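Local coordinates for general odorant-binding protein 28a (Drosophila melanogaster, PDB 6QQ4) that probably binds small hydrophobic odorants and carries them to olfactory receptors, and is involved in detecting the floral odour beta-ionone, at residues M10-S15 against M49-I54; L27-M30 against A36-Y39. All coordinates share one frame; numbering follows the deposited sequence.

Contact 1: M10-S15 against M49-I54; sequences MESAES and MKNIGI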
# COMPACT_ATOMS: atom_id res chain seq x y z
N MET A 10 -0.85 0.82 10.20
CA MET A 10 0.16 1.54 10.98
C MET A 10 0.82 0.66 12.02
O MET A 10 1.99 0.85 12.32
CB MET A 10 -0.46 2.77 11.64
CG MET A 10 -0.67 3.89 10.64
SD MET A 10 0.74 4.04 9.50
CE MET A 10 -0.06 3.77 7.93
N GLU A 11 0.07 -0.31 12.54
CA GLU A 11 0.65 -1.30 13.44
C GLU A 11 1.66 -2.13 12.66
O GLU A 11 2.78 -2.36 13.12
CB GLU A 11 -0.42 -2.22 14.02
CG GLU A 11 -1.56 -1.53 14.75
CD GLU A 11 -2.68 -2.50 15.11
OE1 GLU A 11 -2.39 -3.57 15.68
OE2 GLU A 11 -3.86 -2.20 14.79
N SER A 12 1.25 -2.59 11.49
CA SER A 12 2.14 -3.35 10.63
C SER A 12 3.37 -2.51 10.30
O SER A 12 4.50 -2.96 10.41
CB SER A 12 1.40 -3.79 9.37
OG SER A 12 2.26 -4.48 8.49
N ALA A 13 3.14 -1.25 9.93
CA ALA A 13 4.25 -0.38 9.59
C ALA A 13 5.20 -0.16 10.77
O ALA A 13 6.41 -0.01 10.58
CB ALA A 13 3.72 0.95 9.08
N GLU A 14 4.66 -0.14 11.98
CA GLU A 14 5.48 0.06 13.16
C GLU A 14 6.42 -1.12 13.40
O GLU A 14 7.55 -0.93 13.84
CB GLU A 14 4.60 0.28 14.40
CG GLU A 14 5.29 1.11 15.49
CD GLU A 14 4.72 0.89 16.88
OE1 GLU A 14 3.82 0.03 17.04
OE2 GLU A 14 5.18 1.57 17.82
N SER A 15 5.95 -2.33 13.14
CA SER A 15 6.79 -3.51 13.33
C SER A 15 7.77 -3.69 12.15
O SER A 15 8.79 -4.37 12.28
CB SER A 15 5.93 -4.76 13.53
OG SER A 15 5.04 -4.93 12.45
N MET A 49 3.28 -3.92 2.47
CA MET A 49 2.55 -4.54 1.37
C MET A 49 2.78 -6.05 1.34
O MET A 49 1.85 -6.82 1.09
CB MET A 49 2.96 -3.91 0.04
CG MET A 49 2.39 -2.52 -0.20
SD MET A 49 2.85 -1.90 -1.83
CE MET A 49 2.25 -0.21 -1.76
N LYS A 50 4.01 -6.46 1.59
CA LYS A 50 4.35 -7.88 1.63
C LYS A 50 3.63 -8.57 2.79
O LYS A 50 3.24 -9.73 2.69
CB LYS A 50 5.87 -8.07 1.75
CG LYS A 50 6.58 -7.84 0.43
CD LYS A 50 8.04 -8.18 0.50
CE LYS A 50 8.66 -8.13 -0.89
NZ LYS A 50 10.12 -8.38 -0.82
N ASN A 51 3.45 -7.86 3.90
CA ASN A 51 2.71 -8.43 5.02
C ASN A 51 1.23 -8.58 4.67
O ASN A 51 0.58 -9.53 5.10
CB ASN A 51 2.88 -7.58 6.27
CG ASN A 51 2.53 -8.34 7.53
OD1 ASN A 51 2.48 -9.58 7.52
ND2 ASN A 51 2.29 -7.62 8.61
N ILE A 52 0.69 -7.64 3.91
CA ILE A 52 -0.68 -7.72 3.41
C ILE A 52 -0.79 -8.82 2.36
O ILE A 52 -1.81 -9.50 2.26
CB ILE A 52 -1.13 -6.38 2.79
CG1 ILE A 52 -1.16 -5.29 3.86
CG2 ILE A 52 -2.51 -6.49 2.13
CD1 ILE A 52 -1.50 -3.95 3.28
N GLY A 53 0.26 -8.99 1.57
CA GLY A 53 0.26 -9.98 0.52
C GLY A 53 -0.11 -9.39 -0.83
O GLY A 53 -0.11 -10.10 -1.83
N ILE A 54 -0.42 -8.09 -0.85
CA ILE A 54 -0.72 -7.41 -2.11
C ILE A 54 0.57 -7.31 -2.94
O ILE A 54 0.53 -7.28 -4.17
CB ILE A 54 -1.37 -6.01 -1.86
CG1 ILE A 54 -1.73 -5.31 -3.19
CG2 ILE A 54 -0.50 -5.13 -0.94
CD1 ILE A 54 -2.78 -6.05 -4.05
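Ser12 on helix 2-20 and Asn51 on the last turn of helix 39-52 meet in a small polar contact at the protein surface; within these segments a single pair of side chains meets. The evidence is its size: 73 Å² is buried in all, nearly all of it on these two residues, and their CA atoms, the nearest pair across the segments, stay 7.6 Å apart. Both side chains leave their backbones toward the partner segment. In Asn51, CG lies anti to the backbone N (chi1 -161°), which directs the amide toward helix 2-20. Its amide nitrogen leads: Asn51 ND2 comes to 3.1 Å from Ser12 OG, while Ser12 CB stands 4.0 Å from the same ND2. Ser12 OG also lies 3.9 Å from Asn51 CB. One turn further on, Ser15 OG donates to Ser12 O at 2.9 Å; the C=O...donor angle of 119° and a tilt of 27° from the carbonyl plane place this hydroxyl well off the carbonyl's line. That oxygen thus has a side-chain partner within its own helix.

Behind the polar pair, Ser12 and Ala13 rest on Val48 of helix 39-52, and Met49 turns away to Tyr73. Helix 39-52 ends at Ile52, and Gly53, the next residue, leaves the helical path with positive phi, its N still bonded to Met49 O. This is helix-to-helix packing in the all-helical PBP/GOBP fold, in which disulfide Cys16–Cys47 also ties these two helices together.

Contact 2: L27-M30 against A36-Y39; sequences LQEM and ASTY
Glu29 reaches from helix 24-31 to Ser37 in the loop that leads into helix 39-52, and it carries most of this contact. Its CB leaves the helix toward the loop, with CG set anti to the carbonyl carbon (chi1 -64°). Beyond CG the chain is extended, which brings the carboxylate up to the loop with CD 3.2 Å from Ser37 OG. Glu29 OE1 accepts the backbone N-H of Ser37 at 2.8 Å, a nearly straight bond with an angle of 165° at the hydrogen. The same OE1 lies against the preceding residue, 3.4 Å from Ala36 CA. The other oxygen, Glu29 OE2, takes the hydroxyl of Ser37, OG to OE2 being a short 2.5 Å.

Both donors arrive on the syn side of their oxygens, moderately out of the carboxylate plane, so the two bonds together fix the rotation of the group. In the PBP/GOBP fold this joins consecutive helices: the carboxylate bridges from helix 24-31 to the turn just ahead of helix 39-52, whose N-cap is Thr38. Thr38 OG1 caps Gly41 N and also bonds Asp26, giving the helix start a second polar tie to helix 24-31. Arg45 of helix 39-52 touches the side chains of Glu29 and Ala36. Ala36 N also bonds Glu105 of helix 100-117.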
# COMPACT_ATOMS: atom_id res chain seq x y z
N LEU A 27 6.91 7.06 8.80
CA LEU A 27 5.60 6.59 9.24
C LEU A 27 4.51 7.64 9.00
O LEU A 27 3.41 7.31 8.58
CB LEU A 27 5.65 6.23 10.73
CG LEU A 27 4.68 5.17 11.22
CD1 LEU A 27 5.01 3.86 10.55
CD2 LEU A 27 4.76 5.04 12.74
N GLN A 28 4.83 8.91 9.25
CA GLN A 28 3.84 9.98 9.08
C GLN A 28 3.46 10.16 7.61
O GLN A 28 2.28 10.32 7.29
CB GLN A 28 4.36 11.29 9.67
CG GLN A 28 3.38 11.94 10.66
CD GLN A 28 4.03 13.02 11.52
OE1 GLN A 28 5.19 12.91 11.90
NE2 GLN A 28 3.27 14.07 11.82
N GLU A 29 4.45 10.11 6.72
CA GLU A 29 4.15 10.16 5.30
C GLU A 29 3.17 9.07 4.88
O GLU A 29 2.29 9.30 4.05
CB GLU A 29 5.43 10.04 4.47
CG GLU A 29 6.36 11.20 4.68
CD GLU A 29 7.53 11.22 3.72
OE1 GLU A 29 7.91 10.15 3.18
OE2 GLU A 29 8.06 12.32 3.48
N MET A 30 3.30 7.88 5.47
CA MET A 30 2.38 6.79 5.16
C MET A 30 0.95 7.06 5.60
O MET A 30 0.02 6.87 4.81
CB MET A 30 2.85 5.49 5.80
CG MET A 30 3.80 4.64 5.00
SD MET A 30 3.92 2.98 5.73
CE MET A 30 2.32 2.27 5.34
N ALA A 36 6.63 8.46 -0.62
CA ALA A 36 7.77 8.29 0.28
C ALA A 36 8.87 9.25 -0.15
O ALA A 36 9.28 9.24 -1.30
CB ALA A 36 8.27 6.85 0.25
N SER A 37 9.35 10.08 0.77
CA SER A 37 10.42 11.02 0.43
C SER A 37 11.81 10.43 0.68
O SER A 37 12.81 11.06 0.36
CB SER A 37 10.25 12.33 1.21
OG SER A 37 10.43 12.12 2.59
N THR A 38 11.86 9.23 1.25
CA THR A 38 13.13 8.53 1.48
C THR A 38 13.06 7.09 0.98
O THR A 38 11.97 6.54 0.85
CB THR A 38 13.52 8.50 2.99
OG1 THR A 38 12.66 7.62 3.70
CG2 THR A 38 13.42 9.90 3.63
N TYR A 39 14.21 6.49 0.71
CA TYR A 39 14.29 5.10 0.24
C TYR A 39 13.81 4.12 1.31
O TYR A 39 13.12 3.14 1.01
CB TYR A 39 15.72 4.76 -0.18
CG TYR A 39 15.91 3.39 -0.77
CD1 TYR A 39 15.47 3.10 -2.06
CD2 TYR A 39 16.52 2.39 -0.05
CE1 TYR A 39 15.62 1.85 -2.60
CE2 TYR A 39 16.70 1.14 -0.57
CZ TYR A 39 16.24 0.87 -1.83
OH TYR A 39 16.43 -0.40 -2.32

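In the fold
Helices 24-31 and 39-52 follow each other in the chain, and contact 2 falls within the stretch spanned by contact 1, their centres being about 14 Å apart. The two differ in sequence span: 5 residues lie between the segments of contact 2, against 33 for contact 1. They meet through apolar packing of helix 2-20 on helix 24-31. Ala13 CB lies 3.5 Å from Leu27 CD1, and the methyl groups Met10 CE and Met30 CE are 3.8 Å apart. Ala13 CB also packs on the sulfur of Met30, at 3.9 Å from SD. Both polar contacts are at the surface. This hydrophobic layer joins them.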